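Cytochrome c (Shewanella violacea, PDB 6A3L) binds a covalently attached heme c in a four-helix bundle and probably serves in electron transfer, as expected for a cytochrome c'. Local coordinates at residues L52-L57 and S88-A93; M44-V49 and A95-S100; D8-R13 and G67-L72; F60-D65 and K74-K79. All blocks are in the same frame, centred on the assembly; numbering follows the deposited sequence.

Interaction 1: L52-L57 and S88-A93. With HEC (heme c), chain C.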
# COMPACT_ATOMS: atom_id res chain seq x y z
N LEU A 52 -4.31 2.25 1.92
CA LEU A 52 -4.37 1.28 0.83
C LEU A 52 -5.66 1.41 0.03
O LEU A 52 -5.65 1.21 -1.19
CB LEU A 52 -4.24 -0.14 1.39
CG LEU A 52 -2.79 -0.52 1.76
CD1 LEU A 52 -2.70 -1.76 2.67
CD2 LEU A 52 -1.90 -0.69 0.51
N SER A 53 -6.78 1.75 0.69
CA SER A 53 -8.06 1.82 -0.01
C SER A 53 -8.07 2.90 -1.09
O SER A 53 -8.86 2.81 -2.03
CB SER A 53 -9.20 2.02 1.00
OG SER A 53 -9.25 3.34 1.53
N LYS A 54 -7.18 3.88 -1.01
CA LYS A 54 -7.08 4.93 -2.02
C LYS A 54 -6.32 4.52 -3.29
O LYS A 54 -6.30 5.29 -4.26
CB LYS A 54 -6.44 6.17 -1.37
CG LYS A 54 -7.27 6.69 -0.20
CD LYS A 54 -6.96 8.13 0.16
CE LYS A 54 -6.15 8.22 1.46
NZ LYS A 54 -6.37 9.51 2.20
N LEU A 55 -5.67 3.35 -3.33
CA LEU A 55 -4.83 2.98 -4.49
C LEU A 55 -5.52 2.23 -5.62
O LEU A 55 -5.29 2.57 -6.79
CB LEU A 55 -3.62 2.15 -4.05
CG LEU A 55 -2.88 2.74 -2.87
CD1 LEU A 55 -1.63 1.94 -2.49
CD2 LEU A 55 -2.56 4.18 -3.19
N PRO A 56 -6.32 1.19 -5.35
CA PRO A 56 -6.70 0.27 -6.44
C PRO A 56 -7.55 0.89 -7.54
O PRO A 56 -7.53 0.39 -8.67
CB PRO A 56 -7.45 -0.86 -5.72
CG PRO A 56 -7.87 -0.29 -4.43
CD PRO A 56 -6.86 0.75 -4.06
N LEU A 57 -8.32 1.95 -7.25
CA LEU A 57 -9.23 2.43 -8.29
C LEU A 57 -8.47 2.79 -9.56
O LEU A 57 -8.91 2.44 -10.67
CB LEU A 57 -10.04 3.63 -7.79
CG LEU A 57 -11.19 4.01 -8.77
CD1 LEU A 57 -12.13 2.82 -9.01
CD2 LEU A 57 -11.96 5.22 -8.30
N SER A 88 -16.94 4.70 -1.05
CA SER A 88 -17.50 4.28 0.23
C SER A 88 -16.50 3.46 1.03
O SER A 88 -16.42 3.60 2.26
CB SER A 88 -18.78 3.47 0.01
OG SER A 88 -19.90 4.32 -0.10
N LEU A 89 -15.76 2.57 0.37
CA LEU A 89 -14.73 1.82 1.08
C LEU A 89 -13.77 2.77 1.76
O LEU A 89 -13.35 2.54 2.90
CB LEU A 89 -13.98 0.89 0.13
CG LEU A 89 -12.81 0.09 0.72
CD1 LEU A 89 -13.25 -0.99 1.72
CD2 LEU A 89 -12.00 -0.52 -0.38
N GLN A 90 -13.40 3.85 1.07
CA GLN A 90 -12.49 4.84 1.65
C GLN A 90 -13.13 5.52 2.85
O GLN A 90 -12.54 5.59 3.93
CB GLN A 90 -12.08 5.85 0.58
CG GLN A 90 -11.30 5.21 -0.55
CD GLN A 90 -11.26 6.08 -1.80
OE1 GLN A 90 -11.79 7.19 -1.83
NE2 GLN A 90 -10.60 5.58 -2.84
N ASP A 91 -14.37 5.99 2.69
CA ASP A 91 -15.05 6.65 3.80
C ASP A 91 -15.19 5.71 4.99
O ASP A 91 -14.91 6.10 6.14
CB ASP A 91 -16.42 7.19 3.36
CG ASP A 91 -16.31 8.39 2.41
OD1 ASP A 91 -15.17 8.84 2.14
OD2 ASP A 91 -17.35 8.90 1.97
N ASN A 92 -15.59 4.46 4.75
CA ASN A 92 -15.69 3.48 5.83
C ASN A 92 -14.33 3.18 6.44
O ASN A 92 -14.23 2.95 7.65
CB ASN A 92 -16.33 2.20 5.32
CG ASN A 92 -17.77 2.40 4.92
OD1 ASN A 92 -18.32 3.48 5.08
ND2 ASN A 92 -18.38 1.34 4.40
N ALA A 93 -13.27 3.08 5.62
CA ALA A 93 -11.93 2.90 6.18
C ALA A 93 -11.52 4.10 7.01
O ALA A 93 -10.96 3.95 8.11
CB ALA A 93 -10.90 2.65 5.07
FE HEC C . -11.42 -6.48 -3.19
CHA HEC C . -9.69 -8.44 -5.47
CHB HEC C . -9.65 -7.87 -0.64
CHC HEC C . -12.62 -4.07 -0.98
CHD HEC C . -13.07 -4.98 -5.75
NA HEC C . -9.94 -7.87 -3.10
C1A HEC C . -9.40 -8.58 -4.14
C2A HEC C . -8.47 -9.53 -3.58
C3A HEC C . -8.45 -9.37 -2.25
C4A HEC C . -9.38 -8.32 -1.91
CMA HEC C . -7.60 -10.18 -1.24
CAA HEC C . -7.63 -10.52 -4.39
CBA HEC C . -6.42 -9.71 -4.88
CGA HEC C . -5.42 -10.69 -5.43
O1A HEC C . -4.63 -11.20 -4.61
O2A HEC C . -5.41 -10.96 -6.66
NB HEC C . -11.14 -5.99 -1.16
C1B HEC C . -10.43 -6.79 -0.28
C2B HEC C . -10.67 -6.31 1.06
C3B HEC C . -11.51 -5.26 1.00
C4B HEC C . -11.81 -5.04 -0.41
CMB HEC C . -10.04 -6.98 2.31
CAB HEC C . -12.05 -4.40 2.17
CBB HEC C . -11.26 -4.11 3.22
NC HEC C . -12.58 -4.82 -3.35
C1C HEC C . -13.01 -4.00 -2.31
C2C HEC C . -13.96 -3.05 -2.87
C3C HEC C . -14.12 -3.31 -4.18
C4C HEC C . -13.23 -4.42 -4.50
CMC HEC C . -14.68 -1.98 -2.02
CAC HEC C . -15.01 -2.57 -5.22
CBC HEC C . -15.23 -1.25 -5.15
ND HEC C . -11.36 -6.68 -5.23
C1D HEC C . -12.16 -5.95 -6.09
C2D HEC C . -11.88 -6.39 -7.43
C3D HEC C . -10.95 -7.36 -7.37
C4D HEC C . -10.61 -7.56 -5.98
CMD HEC C . -12.58 -5.83 -8.70
CAD HEC C . -10.33 -8.12 -8.57
CBD HEC C . -8.91 -7.62 -8.88
CGD HEC C . -8.34 -8.40 -10.05
O1D HEC C . -8.09 -9.62 -9.90
O2D HEC C . -8.15 -7.81 -11.13
O HOH W 1 -9.07 6.39 -5.46
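Ser53 points its CB at helix 79-99, where the side chains of Leu89, Gln90 and Ala93 meet it. Leu89 comes from the heme side, its CD2 packing on Ser53 CB at 4.0 Å; Gln90 runs past at roughly a right angle to it, with CG 3.5 Å from Ser53 OG, and Ala93 CB touches the same OG. Gln90 leaves its helix with CG anti to its carbonyl carbon (chi1 -63°) and stays extended beyond, which carries the amide alongside Ser53 to the carbonyls of Ser53 and Lys54. There Gln90 NE2 gives a weak, fairly straight hydrogen bond to Ser53 O (3.4 Å, 162°) and a second one to a water, which in turn donates to Lys54 O. Ser53 OG turns back to Ala50 O of its own helix, so its contact with Gln90 is packing alone. Leu89 faces two ways: the Leu89 CD2 that meets Ser53 also lies 3.5 Å from the heme methyl CMC, while CD1 packs against CAB of the heme. One helix turn thus presents an apolar branch to the heme and an amide to the carbonyls of Ser53 and Lys54, one bonded weakly and the other through water.

Interaction 2: M44-V49 and A95-S100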
# COMPACT_ATOMS: atom_id res chain seq x y z
N MET A 44 -2.50 1.07 13.71
CA MET A 44 -1.59 0.96 12.57
C MET A 44 -2.24 0.21 11.42
O MET A 44 -2.13 0.62 10.26
CB MET A 44 -0.30 0.27 12.98
CG MET A 44 0.52 -0.17 11.78
SD MET A 44 1.72 -1.40 12.29
CE MET A 44 2.68 -0.40 13.46
N ARG A 45 -2.90 -0.92 11.73
CA ARG A 45 -3.69 -1.64 10.73
C ARG A 45 -4.76 -0.75 10.11
O ARG A 45 -4.95 -0.75 8.89
CB ARG A 45 -4.33 -2.87 11.35
CG ARG A 45 -3.32 -3.84 11.91
CD ARG A 45 -2.48 -4.41 10.79
NE ARG A 45 -1.50 -5.37 11.28
CZ ARG A 45 -0.37 -5.66 10.63
NH1 ARG A 45 -0.10 -5.05 9.50
NH2 ARG A 45 0.47 -6.54 11.13
N ALA A 46 -5.45 0.05 10.93
CA ALA A 46 -6.46 0.97 10.41
C ALA A 46 -5.83 2.00 9.49
O ALA A 46 -6.37 2.31 8.42
CB ALA A 46 -7.18 1.67 11.55
N GLU A 47 -4.71 2.57 9.91
CA GLU A 47 -4.02 3.53 9.07
C GLU A 47 -3.70 2.90 7.73
O GLU A 47 -3.95 3.50 6.68
CB GLU A 47 -2.75 4.01 9.77
CG GLU A 47 -2.97 5.22 10.66
CD GLU A 47 -1.74 5.61 11.45
OE1 GLU A 47 -0.68 4.98 11.24
OE2 GLU A 47 -1.84 6.52 12.30
N ASN A 48 -3.20 1.66 7.76
CA ASN A 48 -2.78 1.01 6.52
C ASN A 48 -3.96 0.81 5.58
O ASN A 48 -3.88 1.18 4.40
CB ASN A 48 -2.08 -0.31 6.83
CG ASN A 48 -0.73 -0.10 7.55
OD1 ASN A 48 -0.26 1.02 7.66
ND2 ASN A 48 -0.09 -1.20 7.96
N VAL A 49 -5.08 0.29 6.10
CA VAL A 49 -6.21 -0.02 5.22
C VAL A 49 -6.75 1.26 4.59
O VAL A 49 -7.06 1.30 3.40
CB VAL A 49 -7.29 -0.81 5.99
CG1 VAL A 49 -8.59 -0.93 5.16
CG2 VAL A 49 -6.75 -2.19 6.39
N ALA A 95 -13.47 6.08 8.61
CA ALA A 95 -14.23 6.01 9.85
C ALA A 95 -13.61 5.00 10.81
O ALA A 95 -13.53 5.26 12.02
CB ALA A 95 -15.69 5.64 9.55
N LEU A 96 -13.17 3.85 10.30
CA LEU A 96 -12.53 2.84 11.14
C LEU A 96 -11.28 3.39 11.82
O LEU A 96 -11.01 3.08 13.00
CB LEU A 96 -12.15 1.60 10.31
CG LEU A 96 -11.53 0.42 11.08
CD1 LEU A 96 -12.46 0.01 12.22
CD2 LEU A 96 -11.29 -0.77 10.16
N LEU A 97 -10.49 4.17 11.08
CA LEU A 97 -9.27 4.76 11.63
C LEU A 97 -9.59 5.72 12.76
O LEU A 97 -8.83 5.84 13.73
CB LEU A 97 -8.50 5.48 10.52
CG LEU A 97 -7.22 6.23 10.93
CD1 LEU A 97 -6.29 5.36 11.75
CD2 LEU A 97 -6.51 6.74 9.69
N LEU A 98 -10.70 6.45 12.64
CA LEU A 98 -11.11 7.37 13.70
C LEU A 98 -11.56 6.60 14.93
O LEU A 98 -11.23 6.97 16.06
CB LEU A 98 -12.22 8.29 13.19
CG LEU A 98 -12.21 9.74 13.72
CD1 LEU A 98 -13.35 10.55 13.11
CD2 LEU A 98 -12.21 9.86 15.25
N ALA A 99 -12.30 5.52 14.72
CA ALA A 99 -12.75 4.68 15.82
C ALA A 99 -11.56 4.09 16.58
O ALA A 99 -11.58 4.01 17.81
CB ALA A 99 -13.64 3.57 15.28
N SER A 100 -10.52 3.67 15.85
CA SER A 100 -9.34 3.09 16.49
C SER A 100 -8.66 4.08 17.43
O SER A 100 -7.80 3.68 18.22
CB SER A 100 -8.34 2.59 15.42
OG SER A 100 -7.66 3.66 14.77
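Leu97 reaches from helix 79-99 onto helix 39-53, and its CB and both branches meet that helix. Leu97 CB lies 4.2 Å from Ala46 CB, the methyl that also sits against Leu97 CA at 3.7 Å. With CG anti to the backbone N (chi1 177°), the fork of the leucine is carried over the neighbouring helix toward Glu47. Leu97 CD1 lies 3.8 Å from Ala46 CB and 3.5 Å from Glu47 CG; Leu97 CD2 lies over the same glutamate, 4.0 Å from Glu47 CG. It is the aliphatic stem of the Glu47 side chain that is used, the chain running extended beyond CG and its OE1 making a long, weak ion pair with Lys54 of the second subunit. Beside Leu97, Ser100 brings OG to 3.8 Å from Ala46 CB. The small alanine lets the backbones come close, 4.9 Å between the CA atoms of Ala46 and Leu97, in a nearly antiparallel pair whose axes approach to 8.5 Å. Across these two segments of the four-helix bundle the contact is van der Waals; the Ser100 hydroxyl donates to Leu97 O, one turn back, and has a weak bond to Thr43 of helix 39-53.

Interaction 3: D8-R13 and G67-L72. With HEC (heme c), chain C.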
# COMPACT_ATOMS: atom_id res chain seq x y z
N ASP A 8 0.16 -4.43 -16.12
CA ASP A 8 0.71 -3.60 -15.06
C ASP A 8 -0.42 -3.02 -14.20
O ASP A 8 -0.31 -2.97 -12.98
CB ASP A 8 1.58 -2.50 -15.67
CG ASP A 8 2.78 -3.06 -16.48
OD1 ASP A 8 3.17 -4.24 -16.29
OD2 ASP A 8 3.35 -2.31 -17.29
N ALA A 9 -1.51 -2.58 -14.84
CA ALA A 9 -2.67 -2.07 -14.11
C ALA A 9 -3.35 -3.18 -13.33
O ALA A 9 -3.85 -2.95 -12.21
CB ALA A 9 -3.66 -1.42 -15.07
N ILE A 10 -3.45 -4.38 -13.90
CA ILE A 10 -4.04 -5.50 -13.17
C ILE A 10 -3.17 -5.86 -11.97
O ILE A 10 -3.68 -6.02 -10.85
CB ILE A 10 -4.24 -6.71 -14.10
CG1 ILE A 10 -5.35 -6.44 -15.10
CG2 ILE A 10 -4.56 -7.94 -13.30
CD1 ILE A 10 -5.55 -7.57 -16.08
N HIS A 11 -1.85 -5.95 -12.17
CA HIS A 11 -0.97 -6.26 -11.04
C HIS A 11 -1.07 -5.19 -9.97
O HIS A 11 -1.12 -5.50 -8.77
CB HIS A 11 0.48 -6.44 -11.50
CG HIS A 11 1.47 -6.39 -10.37
ND1 HIS A 11 1.98 -7.53 -9.78
CD2 HIS A 11 1.99 -5.34 -9.67
CE1 HIS A 11 2.79 -7.19 -8.79
NE2 HIS A 11 2.81 -5.87 -8.71
N TYR A 12 -1.11 -3.92 -10.37
CA TYR A 12 -1.18 -2.84 -9.39
C TYR A 12 -2.42 -3.01 -8.49
O TYR A 12 -2.30 -3.12 -7.26
CB TYR A 12 -1.18 -1.49 -10.12
CG TYR A 12 -1.11 -0.27 -9.22
CD1 TYR A 12 0.10 0.35 -8.92
CD2 TYR A 12 -2.26 0.29 -8.70
CE1 TYR A 12 0.15 1.47 -8.09
CE2 TYR A 12 -2.23 1.41 -7.88
CZ TYR A 12 -1.02 2.00 -7.58
OH TYR A 12 -1.01 3.11 -6.76
N ARG A 13 -3.62 -3.09 -9.08
CA ARG A 13 -4.83 -3.17 -8.25
C ARG A 13 -4.84 -4.42 -7.38
O ARG A 13 -5.25 -4.37 -6.22
CB ARG A 13 -6.08 -3.08 -9.12
CG ARG A 13 -6.32 -4.25 -10.06
CD ARG A 13 -7.09 -3.75 -11.25
NE ARG A 13 -7.71 -4.84 -11.98
CZ ARG A 13 -8.02 -4.80 -13.27
NH1 ARG A 13 -7.74 -3.71 -13.99
NH2 ARG A 13 -8.62 -5.85 -13.84
N GLY A 67 -7.40 -11.39 -19.51
CA GLY A 67 -6.16 -11.89 -18.94
C GLY A 67 -6.33 -12.48 -17.56
O GLY A 67 -7.43 -12.93 -17.20
N ASP A 68 -5.26 -12.45 -16.76
CA ASP A 68 -5.30 -12.97 -15.40
C ASP A 68 -5.85 -11.89 -14.49
O ASP A 68 -5.12 -11.16 -13.81
CB ASP A 68 -3.93 -13.43 -14.94
CG ASP A 68 -3.96 -13.93 -13.49
OD1 ASP A 68 -3.02 -13.66 -12.72
OD2 ASP A 68 -4.99 -14.52 -13.10
N THR A 69 -7.17 -11.80 -14.48
CA THR A 69 -7.88 -10.89 -13.60
C THR A 69 -9.15 -11.58 -13.13
O THR A 69 -9.71 -12.42 -13.83
CB THR A 69 -8.16 -9.55 -14.32
OG1 THR A 69 -8.85 -8.65 -13.44
CG2 THR A 69 -8.95 -9.77 -15.59
N GLU A 70 -9.58 -11.25 -11.91
CA GLU A 70 -10.87 -11.68 -11.40
C GLU A 70 -11.92 -10.59 -11.53
O GLU A 70 -13.02 -10.72 -10.98
CB GLU A 70 -10.76 -12.13 -9.94
CG GLU A 70 -9.79 -13.25 -9.68
CD GLU A 70 -10.27 -14.58 -10.25
OE1 GLU A 70 -11.50 -14.78 -10.35
OE2 GLU A 70 -9.42 -15.44 -10.57
N ALA A 71 -11.59 -9.51 -12.23
CA ALA A 71 -12.52 -8.41 -12.42
C ALA A 71 -13.53 -8.76 -13.52
O ALA A 71 -13.14 -9.12 -14.63
CB ALA A 71 -11.78 -7.13 -12.78
N LEU A 72 -14.82 -8.64 -13.20
CA LEU A 72 -15.86 -8.83 -14.20
C LEU A 72 -15.94 -7.59 -15.08
O LEU A 72 -15.86 -6.46 -14.60
CB LEU A 72 -17.22 -9.08 -13.54
CG LEU A 72 -17.42 -10.42 -12.81
CD1 LEU A 72 -18.49 -10.33 -11.75
CD2 LEU A 72 -17.75 -11.52 -13.81
FE HEC C . -11.42 -6.48 -3.19
CHA HEC C . -9.69 -8.44 -5.47
CHB HEC C . -9.65 -7.87 -0.64
CHC HEC C . -12.62 -4.07 -0.98
CHD HEC C . -13.07 -4.98 -5.75
NA HEC C . -9.94 -7.87 -3.10
C1A HEC C . -9.40 -8.58 -4.14
C2A HEC C . -8.47 -9.53 -3.58
C3A HEC C . -8.45 -9.37 -2.25
C4A HEC C . -9.38 -8.32 -1.91
CMA HEC C . -7.60 -10.18 -1.24
CAA HEC C . -7.63 -10.52 -4.39
CBA HEC C . -6.42 -9.71 -4.88
CGA HEC C . -5.42 -10.69 -5.43
O1A HEC C . -4.63 -11.20 -4.61
O2A HEC C . -5.41 -10.96 -6.66
NB HEC C . -11.14 -5.99 -1.16
C1B HEC C . -10.43 -6.79 -0.28
C2B HEC C . -10.67 -6.31 1.06
C3B HEC C . -11.51 -5.26 1.00
C4B HEC C . -11.81 -5.04 -0.41
CMB HEC C . -10.04 -6.98 2.31
CAB HEC C . -12.05 -4.40 2.17
CBB HEC C . -11.26 -4.11 3.22
NC HEC C . -12.58 -4.82 -3.35
C1C HEC C . -13.01 -4.00 -2.31
C2C HEC C . -13.96 -3.05 -2.87
C3C HEC C . -14.12 -3.31 -4.18
C4C HEC C . -13.23 -4.42 -4.50
CMC HEC C . -14.68 -1.98 -2.02
CAC HEC C . -15.01 -2.57 -5.22
CBC HEC C . -15.23 -1.25 -5.15
ND HEC C . -11.36 -6.68 -5.23
C1D HEC C . -12.16 -5.95 -6.09
C2D HEC C . -11.88 -6.39 -7.43
C3D HEC C . -10.95 -7.36 -7.37
C4D HEC C . -10.61 -7.56 -5.98
CMD HEC C . -12.58 -5.83 -8.70
CAD HEC C . -10.33 -8.12 -8.57
CBD HEC C . -8.91 -7.62 -8.88
CGD HEC C . -8.34 -8.40 -10.05
O1D HEC C . -8.09 -9.62 -9.90
O2D HEC C . -8.15 -7.81 -11.13
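O2D of a heme propionate is gripped by both segments at once. Thr69 OG1 donates to heme O2D at 2.6 Å, and Arg13 NE reaches the same O2D at 3.1 Å with an N-H...O angle of 157°; Arg13 NH2 adds a weak third bond. The carboxylate oxygen lies in the guanidinium plane, at its edge. Thr69 OG1 is itself held, accepting from Arg13 NH2 at 2.8 Å, tilted somewhat out of that plane, and from Ala71 N at 3.1 Å. The latter bond makes an ST turn, which fixes the hydroxyl in the loop. Its neighbour Glu70 N takes the other propionate oxygen, O1D, in a nearly straight bond of 169°. In the four-helix bundle of a cytochrome c', this is where helix 6-31 and the loop leading to helix 74-77 clamp a heme propionate between them; Gln14 also bonds to the heme. The positive guanidinium probably favours an ionised carboxylate. Arg13 NH1 is bonded to Ser64 OG and Gly59 O. Ile10, one turn earlier, lays CG1 over one face of the guanidinium, offset toward its rim, and crosses Thr69 at about a right angle, Ile10 CD1 lying 3.7 Å from Thr69 CB. The other branch, Ile10 CG2, packs on Asp68 O at 3.3 Å, while Ala71 CB approaches Arg13 NH2 obliquely.

Interaction 4: F60-D65 and K74-K79. With HEC (heme c), chain C.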
# COMPACT_ATOMS: atom_id res chain seq x y z
N PHE A 60 -8.10 0.25 -12.42
CA PHE A 60 -9.19 -0.23 -13.27
C PHE A 60 -9.31 0.62 -14.53
O PHE A 60 -10.34 1.20 -14.85
CB PHE A 60 -10.48 -0.29 -12.47
CG PHE A 60 -10.45 -1.35 -11.41
CD1 PHE A 60 -10.70 -2.67 -11.75
CD2 PHE A 60 -10.08 -1.05 -10.12
CE1 PHE A 60 -10.63 -3.66 -10.79
CE2 PHE A 60 -10.01 -2.02 -9.16
CZ PHE A 60 -10.28 -3.33 -9.49
N ILE A 61 -8.22 0.61 -15.30
CA ILE A 61 -8.26 1.28 -16.58
C ILE A 61 -9.12 0.48 -17.54
O ILE A 61 -9.34 -0.73 -17.39
CB ILE A 61 -6.85 1.51 -17.15
CG1 ILE A 61 -6.22 0.20 -17.60
CG2 ILE A 61 -5.96 2.24 -16.15
CD1 ILE A 61 -4.95 0.41 -18.47
N GLN A 62 -9.60 1.15 -18.56
CA GLN A 62 -10.49 0.51 -19.50
C GLN A 62 -9.69 -0.43 -20.39
O GLN A 62 -8.51 -0.20 -20.68
CB GLN A 62 -11.19 1.58 -20.31
CG GLN A 62 -12.53 1.22 -20.84
CD GLN A 62 -13.26 2.46 -21.25
OE1 GLN A 62 -14.19 2.91 -20.57
NE2 GLN A 62 -12.82 3.07 -22.35
N GLY A 63 -10.34 -1.51 -20.82
CA GLY A 63 -9.61 -2.50 -21.58
C GLY A 63 -8.72 -3.44 -20.77
O GLY A 63 -7.84 -4.08 -21.36
N SER A 64 -8.83 -3.44 -19.44
CA SER A 64 -8.06 -4.36 -18.61
C SER A 64 -8.90 -5.51 -18.06
O SER A 64 -8.51 -6.13 -17.07
CB SER A 64 -7.35 -3.59 -17.49
OG SER A 64 -8.25 -3.08 -16.54
N ASP A 65 -10.03 -5.84 -18.70
CA ASP A 65 -10.87 -6.94 -18.24
C ASP A 65 -10.39 -8.34 -18.66
O ASP A 65 -10.85 -9.33 -18.08
CB ASP A 65 -12.32 -6.74 -18.69
CG ASP A 65 -12.48 -6.65 -20.20
OD1 ASP A 65 -11.57 -6.14 -20.88
OD2 ASP A 65 -13.54 -7.09 -20.69
N LYS A 74 -18.41 -6.24 -16.19
CA LYS A 74 -19.51 -5.39 -15.76
C LYS A 74 -19.03 -4.18 -14.96
O LYS A 74 -19.78 -3.21 -14.84
CB LYS A 74 -20.50 -6.23 -14.94
CG LYS A 74 -21.76 -5.49 -14.48
CD LYS A 74 -22.67 -6.35 -13.59
CE LYS A 74 -21.86 -7.37 -12.81
NZ LYS A 74 -22.65 -8.14 -11.82
N ILE A 75 -17.78 -4.19 -14.49
CA ILE A 75 -17.25 -3.04 -13.77
C ILE A 75 -17.33 -1.79 -14.63
O ILE A 75 -17.75 -0.73 -14.17
CB ILE A 75 -15.80 -3.31 -13.32
CG1 ILE A 75 -15.75 -4.35 -12.20
CG2 ILE A 75 -15.07 -1.99 -12.96
CD1 ILE A 75 -14.36 -4.67 -11.73
N TRP A 76 -16.96 -1.91 -15.91
CA TRP A 76 -16.86 -0.77 -16.82
C TRP A 76 -18.17 -0.41 -17.52
O TRP A 76 -18.30 0.72 -18.00
CB TRP A 76 -15.75 -1.04 -17.85
CG TRP A 76 -14.41 -1.08 -17.20
CD1 TRP A 76 -13.63 -0.02 -16.88
CD2 TRP A 76 -13.71 -2.25 -16.77
NE1 TRP A 76 -12.47 -0.45 -16.29
CE2 TRP A 76 -12.49 -1.82 -16.21
CE3 TRP A 76 -13.98 -3.62 -16.81
CZ2 TRP A 76 -11.53 -2.71 -15.69
CZ3 TRP A 76 -13.04 -4.50 -16.29
CH2 TRP A 76 -11.83 -4.04 -15.74
N THR A 77 -19.12 -1.34 -17.63
CA THR A 77 -20.46 -0.96 -18.05
C THR A 77 -21.17 -0.16 -16.98
O THR A 77 -22.10 0.60 -17.28
CB THR A 77 -21.29 -2.19 -18.42
OG1 THR A 77 -21.55 -2.97 -17.24
CG2 THR A 77 -20.55 -3.05 -19.47
N ASP A 78 -20.80 -0.33 -15.72
CA ASP A 78 -21.35 0.47 -14.63
C ASP A 78 -20.27 1.17 -13.80
O ASP A 78 -20.36 1.23 -12.57
CB ASP A 78 -22.24 -0.39 -13.73
CG ASP A 78 -23.35 0.41 -13.09
OD1 ASP A 78 -23.21 1.66 -12.98
OD2 ASP A 78 -24.37 -0.20 -12.73
N LYS A 79 -19.26 1.74 -14.46
CA LYS A 79 -18.11 2.31 -13.76
C LYS A 79 -18.51 3.37 -12.75
O LYS A 79 -17.87 3.52 -11.70
CB LYS A 79 -17.14 2.91 -14.79
CG LYS A 79 -15.79 3.32 -14.25
CD LYS A 79 -15.08 2.16 -13.57
CE LYS A 79 -13.57 2.41 -13.52
NZ LYS A 79 -13.28 3.79 -13.02
FE HEC C . -11.42 -6.48 -3.19
CHA HEC C . -9.69 -8.44 -5.47
CHB HEC C . -9.65 -7.87 -0.64
CHC HEC C . -12.62 -4.07 -0.98
CHD HEC C . -13.07 -4.98 -5.75
NA HEC C . -9.94 -7.87 -3.10
C1A HEC C . -9.40 -8.58 -4.14
C2A HEC C . -8.47 -9.53 -3.58
C3A HEC C . -8.45 -9.37 -2.25
C4A HEC C . -9.38 -8.32 -1.91
CMA HEC C . -7.60 -10.18 -1.24
CAA HEC C . -7.63 -10.52 -4.39
CBA HEC C . -6.42 -9.71 -4.88
CGA HEC C . -5.42 -10.69 -5.43
O1A HEC C . -4.63 -11.20 -4.61
O2A HEC C . -5.41 -10.96 -6.66
NB HEC C . -11.14 -5.99 -1.16
C1B HEC C . -10.43 -6.79 -0.28
C2B HEC C . -10.67 -6.31 1.06
C3B HEC C . -11.51 -5.26 1.00
C4B HEC C . -11.81 -5.04 -0.41
CMB HEC C . -10.04 -6.98 2.31
CAB HEC C . -12.05 -4.40 2.17
CBB HEC C . -11.26 -4.11 3.22
NC HEC C . -12.58 -4.82 -3.35
C1C HEC C . -13.01 -4.00 -2.31
C2C HEC C . -13.96 -3.05 -2.87
C3C HEC C . -14.12 -3.31 -4.18
C4C HEC C . -13.23 -4.42 -4.50
CMC HEC C . -14.68 -1.98 -2.02
CAC HEC C . -15.01 -2.57 -5.22
CBC HEC C . -15.23 -1.25 -5.15
ND HEC C . -11.36 -6.68 -5.23
C1D HEC C . -12.16 -5.95 -6.09
C2D HEC C . -11.88 -6.39 -7.43
C3D HEC C . -10.95 -7.36 -7.37
C4D HEC C . -10.61 -7.56 -5.98
CMD HEC C . -12.58 -5.83 -8.70
CAD HEC C . -10.33 -8.12 -8.57
CBD HEC C . -8.91 -7.62 -8.88
CGD HEC C . -8.34 -8.40 -10.05
O1D HEC C . -8.09 -9.62 -9.90
O2D HEC C . -8.15 -7.81 -11.13
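Phe60 and Trp76 both set CG anti to the carbonyl carbon (chi1 -68° and -66°), and with that choice the phenyl swings toward the heme while the indole is laid across the 60-65 loop. The two side chains cross at about a right angle, Trp76 CZ2 coming to the edge of the phenyl ring, 4.0 Å from Phe60 CD1. Trp76 NE1 donates to Phe60 O at 3.1 Å, with an N-H...O angle of 166°; the oxygen is in the indole plane, but the donor stands well above the plane of the carbonyl. Farther round the six-membered ring, Ser64 OG lies 3.4 Å from Trp76 CZ2 and Asp65 CB 3.4 Å from Trp76 CZ3, so the loop curls about the indole. Ile75 CG2, from the preceding residue, covers one face of the indole, over the ring centre. The loop holds its own shape through a type II turn from Ile61 to Ser64, where Ser64 OG donates to Ile61 O at 2.7 Å. Lys79 lays CE against Phe60 O before its NZ turns to a salt bridge with Asp83. At the heme, Phe60 CZ and Ile75 CD1 converge on methyl CMD, at 3.5 and 3.7 Å. Phe60 also stacks edge-to-face with Phe82, and Phe60 and Ile75 form part of the apolar lining of the heme c pocket at this end of the cytochrome c' bundle.

In the fold
From the N terminus, helix 6-31 comes first, and its residues 8-13 wait for 67-72 to close interaction 3. Helix 39-53 then supplies 44-49 and 52-57, whose partners both lie on helix 79-99, so interaction 1 nests inside the loop closed by interaction 2. Interaction 3 crosses both of these, while the short loop of interaction 4, 60-65 with 74-79, nests inside each of them, crosses interaction 3 and ties the loop after helix 39-53 to helix 74-77. Interactions 1, 3 and 4 all touch the heme; interactions 3 and 4 also meet through Arg13 and Ser64. Interaction 2 lies on the opposite side of the chain's centre from those two, about 26 and 29 Å away between centres.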